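Local coordinates for protein racemase (Pseudovibrio sp. JE062, PDB 3MKC) that is a member of the enolase superfamily named as a racemase, joining an N-terminal capping domain to a TIM-barrel-like C-terminal domain, at residues 113-118 against 292-297; 197-202 against 230-235; 220-225 against 250-255. One frame throughout, in Å; residues are numbered along the deposited sequence.

Contact 1. Residues 113-118 against 292-297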
loop_
_atom_site.group_PDB
_atom_site.type_symbol
_atom_site.label_atom_id
_atom_site.label_comp_id
_atom_site.label_asym_id
_atom_site.label_seq_id
_atom_site.Cartn_x
_atom_site.Cartn_y
_atom_site.Cartn_z
ATOM N N ALA A 113 -5.172 -12.181 -2.889
ATOM C CA ALA A 113 -6.385 -12.948 -3.165
ATOM C C ALA A 113 -6.457 -14.255 -2.374
ATOM O O ALA A 113 -7.546 -14.769 -2.114
ATOM C CB ALA A 113 -6.486 -13.234 -4.655
ATOM N N LEU A 114 -5.306 -14.801 -1.995
ATOM C CA LEU A 114 -5.300 -16.041 -1.231
ATOM C C LEU A 114 -5.790 -15.797 0.186
ATOM O O LEU A 114 -6.445 -16.649 0.777
ATOM C CB LEU A 114 -3.901 -16.656 -1.203
ATOM C CG LEU A 114 -3.446 -17.239 -2.542
ATOM C CD1 LEU A 114 -2.023 -17.746 -2.416
ATOM C CD2 LEU A 114 -4.389 -18.365 -2.963
ATOM N N TYR A 115 -5.475 -14.629 0.733
ATOM C CA TYR A 115 -5.929 -14.313 2.078
ATOM C C TYR A 115 -7.447 -14.198 2.075
ATOM O O TYR A 115 -8.111 -14.581 3.035
ATOM C CB TYR A 115 -5.285 -13.007 2.559
ATOM C CG TYR A 115 -3.878 -13.219 3.061
ATOM C CD1 TYR A 115 -3.645 -13.671 4.360
ATOM C CD2 TYR A 115 -2.781 -13.050 2.217
ATOM C CE1 TYR A 115 -2.360 -13.958 4.802
ATOM C CE2 TYR A 115 -1.486 -13.336 2.651
ATOM C CZ TYR A 115 -1.287 -13.792 3.941
ATOM O OH TYR A 115 -0.020 -14.117 4.369
ATOM N N ASP A 116 -7.997 -13.673 0.984
ATOM C CA ASP A 116 -9.442 -13.521 0.880
ATOM C C ASP A 116 -10.066 -14.902 0.719
ATOM O O ASP A 116 -11.024 -15.242 1.410
ATOM C CB ASP A 116 -9.790 -12.621 -0.309
ATOM C CG ASP A 116 -11.262 -12.221 -0.342
ATOM O OD1 ASP A 116 -11.861 -12.054 0.740
ATOM O OD2 ASP A 116 -11.809 -12.049 -1.452
ATOM N N LEU A 117 -9.507 -15.705 -0.179
ATOM C CA LEU A 117 -10.028 -17.046 -0.417
ATOM C C LEU A 117 -9.899 -17.960 0.802
ATOM O O LEU A 117 -10.877 -18.580 1.220
ATOM C CB LEU A 117 -9.321 -17.673 -1.618
ATOM C CG LEU A 117 -9.685 -19.115 -1.961
ATOM C CD1 LEU A 117 -11.208 -19.268 -2.045
ATOM C CD2 LEU A 117 -9.022 -19.493 -3.281
ATOM N N ALA A 118 -8.700 -18.040 1.377
ATOM C CA ALA A 118 -8.469 -18.896 2.542
ATOM C C ALA A 118 -9.394 -18.528 3.699
ATOM O O ALA A 118 -9.904 -19.401 4.407
ATOM C CB ALA A 118 -7.012 -18.792 2.993
ATOM N N GLY A 292 4.964 -7.988 -2.913
ATOM C CA GLY A 292 4.863 -9.402 -2.602
ATOM C C GLY A 292 3.637 -9.701 -1.752
ATOM O O GLY A 292 3.526 -10.777 -1.182
ATOM N N GLY A 293 2.730 -8.732 -1.646
ATOM C CA GLY A 293 1.500 -8.936 -0.888
ATOM C C GLY A 293 1.616 -8.912 0.624
ATOM O O GLY A 293 2.637 -8.488 1.171
ATOM N N LEU A 294 0.561 -9.370 1.298
ATOM C CA LEU A 294 0.533 -9.406 2.754
ATOM C C LEU A 294 1.593 -10.358 3.312
ATOM O O LEU A 294 2.183 -10.100 4.363
ATOM C CB LEU A 294 -0.875 -9.807 3.250
ATOM C CG LEU A 294 -1.962 -8.744 2.997
ATOM C CD1 LEU A 294 -3.357 -9.328 3.178
ATOM C CD2 LEU A 294 -1.770 -7.580 3.949
ATOM N N THR A 295 1.860 -11.448 2.604
ATOM C CA THR A 295 2.857 -12.392 3.092
ATOM C C THR A 295 4.233 -11.741 3.170
ATOM O O THR A 295 4.938 -11.877 4.169
ATOM C CB THR A 295 2.934 -13.636 2.200
ATOM O OG1 THR A 295 1.666 -14.302 2.207
ATOM C CG2 THR A 295 3.993 -14.593 2.712
ATOM N N GLU A 296 4.618 -11.026 2.123
ATOM C CA GLU A 296 5.928 -10.387 2.141
ATOM C C GLU A 296 5.910 -9.204 3.111
ATOM O O GLU A 296 6.908 -8.914 3.770
ATOM C CB GLU A 296 6.316 -9.918 0.736
ATOM C CG GLU A 296 7.795 -9.518 0.622
ATOM C CD GLU A 296 8.752 -10.706 0.695
ATOM O OE1 GLU A 296 8.405 -11.724 1.324
ATOM O OE2 GLU A 296 9.864 -10.608 0.130
ATOM N N LEU A 297 4.771 -8.523 3.214
ATOM C CA LEU A 297 4.679 -7.392 4.134
ATOM C C LEU A 297 4.843 -7.858 5.580
ATOM O O LEU A 297 5.342 -7.114 6.433
ATOM C CB LEU A 297 3.349 -6.649 3.952
ATOM C CG LEU A 297 3.362 -5.620 2.817
ATOM C CD1 LEU A 297 1.970 -5.057 2.615
ATOM C CD2 LEU A 297 4.336 -4.492 3.146
#

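Contact 2. Residues 197-202 against 230-235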
loop_
_atom_site.group_PDB
_atom_site.type_symbol
_atom_site.label_atom_id
_atom_site.label_comp_id
_atom_site.label_asym_id
_atom_site.label_seq_id
_atom_site.Cartn_x
_atom_site.Cartn_y
_atom_site.Cartn_z
ATOM N N GLU A 197 2.525 27.029 6.137
ATOM C CA GLU A 197 1.159 27.520 5.993
ATOM C C GLU A 197 0.152 26.397 6.183
ATOM O O GLU A 197 -0.879 26.586 6.826
ATOM C CB GLU A 197 0.960 28.171 4.621
ATOM C CG GLU A 197 1.806 29.413 4.422
ATOM C CD GLU A 197 1.564 30.456 5.497
ATOM O OE1 GLU A 197 0.440 31.000 5.558
ATOM O OE2 GLU A 197 2.497 30.728 6.285
ATOM N N LEU A 198 0.455 25.227 5.632
ATOM C CA LEU A 198 -0.447 24.091 5.760
ATOM C C LEU A 198 -0.524 23.627 7.204
ATOM O O LEU A 198 -1.598 23.268 7.692
ATOM C CB LEU A 198 0.013 22.943 4.860
ATOM C CG LEU A 198 -0.017 23.231 3.359
ATOM C CD1 LEU A 198 0.336 21.971 2.583
ATOM C CD2 LEU A 198 -1.406 23.714 2.960
ATOM N N ARG A 199 0.616 23.627 7.889
ATOM C CA ARG A 199 0.649 23.221 9.285
ATOM C C ARG A 199 -0.112 24.254 10.112
ATOM O O ARG A 199 -0.758 23.916 11.104
ATOM C CB ARG A 199 2.093 23.121 9.781
ATOM C CG ARG A 199 2.217 22.932 11.289
ATOM C CD ARG A 199 1.438 21.714 11.761
ATOM N NE ARG A 199 2.308 20.604 12.132
ATOM C CZ ARG A 199 1.871 19.430 12.572
ATOM N NH1 ARG A 199 0.570 19.204 12.692
ATOM N NH2 ARG A 199 2.739 18.481 12.903
ATOM N N GLY A 200 -0.028 25.513 9.694
ATOM C CA GLY A 200 -0.724 26.573 10.405
ATOM C C GLY A 200 -2.223 26.359 10.332
ATOM O O GLY A 200 -2.938 26.565 11.309
ATOM N N ILE A 201 -2.692 25.939 9.162
ATOM C CA ILE A 201 -4.109 25.672 8.931
ATOM C C ILE A 201 -4.558 24.431 9.696
ATOM O O ILE A 201 -5.561 24.452 10.405
ATOM C CB ILE A 201 -4.391 25.421 7.429
ATOM C CG1 ILE A 201 -4.063 26.672 6.621
ATOM C CG2 ILE A 201 -5.841 24.988 7.230
ATOM C CD1 ILE A 201 -4.199 26.482 5.121
ATOM N N LEU A 202 -3.797 23.353 9.543
ATOM C CA LEU A 202 -4.110 22.081 10.179
ATOM C C LEU A 202 -4.051 22.085 11.703
ATOM O O LEU A 202 -4.878 21.460 12.366
ATOM C CB LEU A 202 -3.171 20.995 9.645
ATOM C CG LEU A 202 -3.399 19.592 10.208
ATOM C CD1 LEU A 202 -4.789 19.108 9.814
ATOM C CD2 LEU A 202 -2.325 18.642 9.685
ATOM N N GLU A 230 11.943 22.008 11.468
ATOM C CA GLU A 230 11.899 21.102 12.599
ATOM C C GLU A 230 10.763 21.510 13.543
ATOM O O GLU A 230 10.090 20.661 14.126
ATOM C CB GLU A 230 13.248 21.136 13.330
ATOM C CG GLU A 230 13.473 19.980 14.288
ATOM C CD GLU A 230 14.872 19.962 14.880
ATOM O OE1 GLU A 230 15.844 19.738 14.125
ATOM O OE2 GLU A 230 14.998 20.168 16.106
ATOM N N ASP A 231 10.540 22.814 13.674
ATOM C CA ASP A 231 9.490 23.320 14.552
ATOM C C ASP A 231 8.082 22.879 14.138
ATOM O O ASP A 231 7.167 22.866 14.964
ATOM C CB ASP A 231 9.556 24.851 14.615
ATOM C CG ASP A 231 9.430 25.489 13.254
ATOM O OD1 ASP A 231 10.213 25.123 12.352
ATOM O OD2 ASP A 231 8.551 26.356 13.084
ATOM N N LEU A 232 7.906 22.522 12.868
ATOM C CA LEU A 232 6.603 22.073 12.381
ATOM C C LEU A 232 6.267 20.688 12.929
ATOM O O LEU A 232 5.136 20.228 12.831
ATOM C CB LEU A 232 6.580 22.044 10.850
ATOM C CG LEU A 232 6.780 23.402 10.174
ATOM C CD1 LEU A 232 6.611 23.246 8.675
ATOM C CD2 LEU A 232 5.777 24.415 10.725
ATOM N N GLU A 233 7.262 20.021 13.502
ATOM C CA GLU A 233 7.048 18.702 14.084
ATOM C C GLU A 233 6.323 17.737 13.147
ATOM O O GLU A 233 5.397 17.032 13.564
ATOM C CB GLU A 233 6.245 18.840 15.381
ATOM C CG GLU A 233 6.869 19.783 16.406
ATOM C CD GLU A 233 6.022 19.923 17.659
ATOM O OE1 GLU A 233 5.661 18.882 18.252
ATOM O OE2 GLU A 233 5.720 21.071 18.055
ATOM N N LEU A 234 6.743 17.700 11.890
ATOM C CA LEU A 234 6.122 16.813 10.909
ATOM C C LEU A 234 6.431 15.351 11.247
ATOM O O LEU A 234 7.500 15.038 11.779
ATOM C CB LEU A 234 6.626 17.173 9.506
ATOM C CG LEU A 234 6.394 18.647 9.125
ATOM C CD1 LEU A 234 7.037 18.958 7.782
ATOM C CD2 LEU A 234 4.889 18.933 9.080
ATOM N N TYR A 235 5.490 14.464 10.937
ATOM C CA TYR A 235 5.655 13.047 11.226
ATOM C C TYR A 235 6.752 12.417 10.375
ATOM O O TYR A 235 7.569 11.653 10.884
ATOM C CB TYR A 235 4.348 12.291 11.001
ATOM C CG TYR A 235 4.399 10.904 11.581
ATOM C CD1 TYR A 235 3.922 10.649 12.867
ATOM C CD2 TYR A 235 4.989 9.856 10.876
ATOM C CE1 TYR A 235 4.028 9.386 13.434
ATOM C CE2 TYR A 235 5.107 8.600 11.432
ATOM C CZ TYR A 235 4.629 8.364 12.710
ATOM O OH TYR A 235 4.775 7.114 13.277
#

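Contact 3. Residues 220-225 against 250-255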
loop_
_atom_site.group_PDB
_atom_site.type_symbol
_atom_site.label_atom_id
_atom_site.label_comp_id
_atom_site.label_asym_id
_atom_site.label_seq_id
_atom_site.Cartn_x
_atom_site.Cartn_y
_atom_site.Cartn_z
ATOM N N TYR A 220 22.172 17.238 0.725
ATOM C CA TYR A 220 22.537 18.420 1.502
ATOM C C TYR A 220 21.423 19.467 1.443
ATOM O O TYR A 220 21.024 20.031 2.463
ATOM C CB TYR A 220 23.850 18.999 0.968
ATOM C CG TYR A 220 24.404 20.127 1.802
ATOM C CD1 TYR A 220 25.239 19.876 2.891
ATOM C CD2 TYR A 220 24.084 21.447 1.507
ATOM C CE1 TYR A 220 25.743 20.923 3.667
ATOM C CE2 TYR A 220 24.578 22.493 2.271
ATOM C CZ TYR A 220 25.405 22.225 3.347
ATOM O OH TYR A 220 25.879 23.270 4.099
ATOM N N GLU A 221 20.924 19.730 0.243
ATOM C CA GLU A 221 19.847 20.706 0.077
ATOM C C GLU A 221 18.600 20.247 0.845
ATOM O O GLU A 221 17.910 21.051 1.483
ATOM C CB GLU A 221 19.538 20.877 -1.414
ATOM C CG GLU A 221 18.416 21.842 -1.731
ATOM C CD GLU A 221 18.238 22.050 -3.234
ATOM O OE1 GLU A 221 18.091 21.050 -3.971
ATOM O OE2 GLU A 221 18.242 23.217 -3.681
ATOM N N VAL A 222 18.315 18.951 0.802
ATOM C CA VAL A 222 17.155 18.426 1.511
ATOM C C VAL A 222 17.335 18.577 3.020
ATOM O O VAL A 222 16.410 18.978 3.721
ATOM C CB VAL A 222 16.916 16.938 1.170
ATOM C CG1 VAL A 222 15.726 16.404 1.953
ATOM C CG2 VAL A 222 16.665 16.787 -0.323
ATOM N N ALA A 223 18.535 18.276 3.517
ATOM C CA ALA A 223 18.794 18.386 4.954
ATOM C C ALA A 223 18.555 19.816 5.428
ATOM O O ALA A 223 17.977 20.028 6.495
ATOM C CB ALA A 223 20.224 17.956 5.272
ATOM N N ARG A 224 18.994 20.796 4.641
ATOM C CA ARG A 224 18.787 22.198 5.017
ATOM C C ARG A 224 17.303 22.483 5.144
ATOM O O ARG A 224 16.854 23.096 6.112
ATOM C CB ARG A 224 19.387 23.149 3.979
ATOM C CG ARG A 224 20.806 23.552 4.275
ATOM C CD ARG A 224 21.265 24.701 3.386
ATOM N NE ARG A 224 22.636 25.085 3.706
ATOM C CZ ARG A 224 23.334 25.995 3.034
ATOM N NH1 ARG A 224 22.785 26.618 1.999
ATOM N NH2 ARG A 224 24.583 26.270 3.395
ATOM N N LEU A 225 16.540 22.036 4.156
ATOM C CA LEU A 225 15.101 22.248 4.170
ATOM C C LEU A 225 14.458 21.582 5.380
ATOM O O LEU A 225 13.733 22.225 6.134
ATOM C CB LEU A 225 14.474 21.701 2.887
ATOM C CG LEU A 225 12.948 21.577 2.840
ATOM C CD1 LEU A 225 12.298 22.934 3.077
ATOM C CD2 LEU A 225 12.534 21.010 1.496
ATOM N N ALA A 250 20.546 7.783 3.836
ATOM C CA ALA A 250 21.289 7.602 5.080
ATOM C C ALA A 250 21.854 8.952 5.534
ATOM O O ALA A 250 21.901 9.246 6.731
ATOM C CB ALA A 250 22.430 6.589 4.883
ATOM N N LYS A 251 22.276 9.767 4.569
ATOM C CA LYS A 251 22.817 11.087 4.874
ATOM C C LYS A 251 21.757 11.930 5.558
ATOM O O LYS A 251 22.030 12.593 6.561
ATOM C CB LYS A 251 23.279 11.789 3.597
ATOM C CG LYS A 251 24.589 11.275 3.028
ATOM C CD LYS A 251 25.753 11.637 3.931
ATOM C CE LYS A 251 27.086 11.461 3.223
ATOM N NZ LYS A 251 27.382 10.032 2.932
ATOM N N LEU A 252 20.545 11.914 5.010
ATOM C CA LEU A 252 19.447 12.681 5.595
ATOM C C LEU A 252 19.198 12.209 7.014
ATOM O O LEU A 252 18.952 13.011 7.913
ATOM C CB LEU A 252 18.164 12.514 4.778
ATOM C CG LEU A 252 18.137 13.137 3.385
ATOM C CD1 LEU A 252 16.764 12.913 2.753
ATOM C CD2 LEU A 252 18.433 14.629 3.487
ATOM N N VAL A 253 19.250 10.899 7.218
ATOM C CA VAL A 253 19.030 10.358 8.554
ATOM C C VAL A 253 20.119 10.828 9.505
ATOM O O VAL A 253 19.852 11.222 10.639
ATOM C CB VAL A 253 19.016 8.814 8.544
ATOM C CG1 VAL A 253 19.009 8.274 9.991
ATOM C CG2 VAL A 253 17.787 8.328 7.804
ATOM N N GLU A 254 21.350 10.784 9.029
ATOM C CA GLU A 254 22.492 11.182 9.837
ATOM C C GLU A 254 22.571 12.678 10.093
ATOM O O GLU A 254 23.124 13.114 11.102
ATOM C CB GLU A 254 23.782 10.734 9.144
ATOM C CG GLU A 254 24.020 9.242 9.210
ATOM C CD GLU A 254 24.909 8.739 8.088
ATOM O OE1 GLU A 254 25.638 9.552 7.476
ATOM O OE2 GLU A 254 24.878 7.520 7.831
ATOM N N ASN A 255 22.001 13.469 9.197
ATOM C CA ASN A 255 22.115 14.916 9.335
ATOM C C ASN A 255 20.853 15.738 9.607
ATOM O O ASN A 255 20.892 16.962 9.543
ATOM C CB ASN A 255 22.855 15.438 8.103
ATOM C CG ASN A 255 24.266 14.856 7.992
ATOM O OD1 ASN A 255 25.172 15.272 8.708
ATOM N ND2 ASN A 255 24.445 13.869 7.113
#

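Contact 1. Residues 113-118 against 292-297
Y115 reaches from helix 102-122 to L294 and T295 of helix 293-306, meeting one with its ring face and the other with its hydroxyl. L294 lies over one face: its CB is 4.1 Å from the ring centroid and 29° off the ring normal, the geometry of a CH-pi contact. The methyl CD1 of L294 comes over the same face nearer the root of the ring, 3.9 Å from Y115 CG. T295 approaches instead at the phenol edge, near the ring plane, where Y115 OH donates a hydrogen bond of 2.7 Å to T295 OG1. The torsion of T295 (chi1 -61°) sets OG1 opposite its own carbonyl carbon, on the side of the tyrosine, and CG2 opposite its backbone N. The same OG1 is hydrogen-bonded to D111 OD1, one helical turn before Y115, so a single threonine oxygen is tied to two points of helix 102-122. I83 touches both Y115 and T295, while A324 and Y328 of helix 319-331 pack on L294. All three touching residues are buried where the capping domain meets the barrel domain. The chemistry implies an apolar ring-face contact beside a buried relay from phenol to threonine to carboxylate, in which the charge of D111 would probably polarise the threonine hydroxyl.

Contact 2. Residues 197-202 against 230-235
R199 and L232 make the close part of this contact. The guanidinium presents its side to the backbone carbonyl of L232: R199 NE lies 2.9 Å and R199 NH2 3.0 Å from L232 O, and both bonds lie close to the guanidinium plane, 12° out of it. One oxygen thus takes two donors. The chain gets there by bending about its CB-CG and CG-CD bonds (chi2 56° for the first), and its aliphatic part runs past the leucine, with R199 CG 3.9 Å from L232 CD2. R199 NH1 turns to the carbonyls of G203 and T206, which fixes the group's rotation from a second direction. The hold is looser at E233, an exposed residue: the bond from R199 NH2 to E233 O is weak, at 3.1 Å with an N-H...O angle of 122°, and the E233 side chain leads away, its OE1 remaining 6.1 Å from R199 NH2. Here the arginine ties the end of helix 188-202 to the connection between helix 219-228 and strand 236-238, within the beta-alpha succession of the barrel. L234 packs on M208 and V210 of strand 207-211, L198 and L202 rest on strand 175-179, and I201 meets helix 154-170.

Contact 3. Residues 220-225 against 250-255
The amide of N255, a residue whose backbone O lies 4.4 Å from A223 CB across the contact, turns back on its own helix: ND2 donates to K251 O at 2.8 Å, with K251 O 22° out of the amide plane and accepting from N255 N as well. The contact joins neighbouring outer helices of a TIM-barrel-like domain, linked through strand 236-238. Two other flat groups belong to helix 219-228 and sit on its outer side. One face of the R224 guanidinium has Y220 CE2 above it, offset toward the rim, while R224 NH2 comes to the edge of the Y220 ring, in its plane, and makes a weak hydrogen bond of 3.3 Å to Y220 OH. Both of these residues start away from helix 246-255. The axes of the two segments point the same general way, crossing at -36° with a closest approach of 9.4 Å. A223 marks the nearest passage, its CA 5.8 Å from L252 CA, and its small side chain admits the leucine close to the backbone. L252 CD2 consequently lies 3.6 Å from A223 N. The same methyl is 3.6 Å from V222 CG1, a branch that chi1 of 178° places opposite the valine's backbone N; the two side chains meet nearly at right angles. F216 and T240, from loops, touch V222 and L252 respectively. One polar link does cross between the helices: N255 O accepts from N227 ND2 of helix 219-228.

Overall arrangement
Contact 1 stands apart from the others, its centre about 36 Å from each of theirs and on the opposite side of the chain's centre; it joins the two domains and is buried throughout. Contacts 2 and 3 both lie in the barrel's outer layer, with centres about 19 Å apart; contact 3 is nevertheless mostly buried, N255 being its exposed member, and contact 2 only partly. They share the chain around helix 219-228: contact 3 uses the helix itself, contact 2 the connection that follows it, so their segments alternate in sequence. Chemistry follows place. The domain junction combines a ring face with a side-chain hydroxyl bond, contact 2 relies on an arginine held mainly by one backbone carbonyl, and the helix pair of contact 3 packs through aliphatic groups.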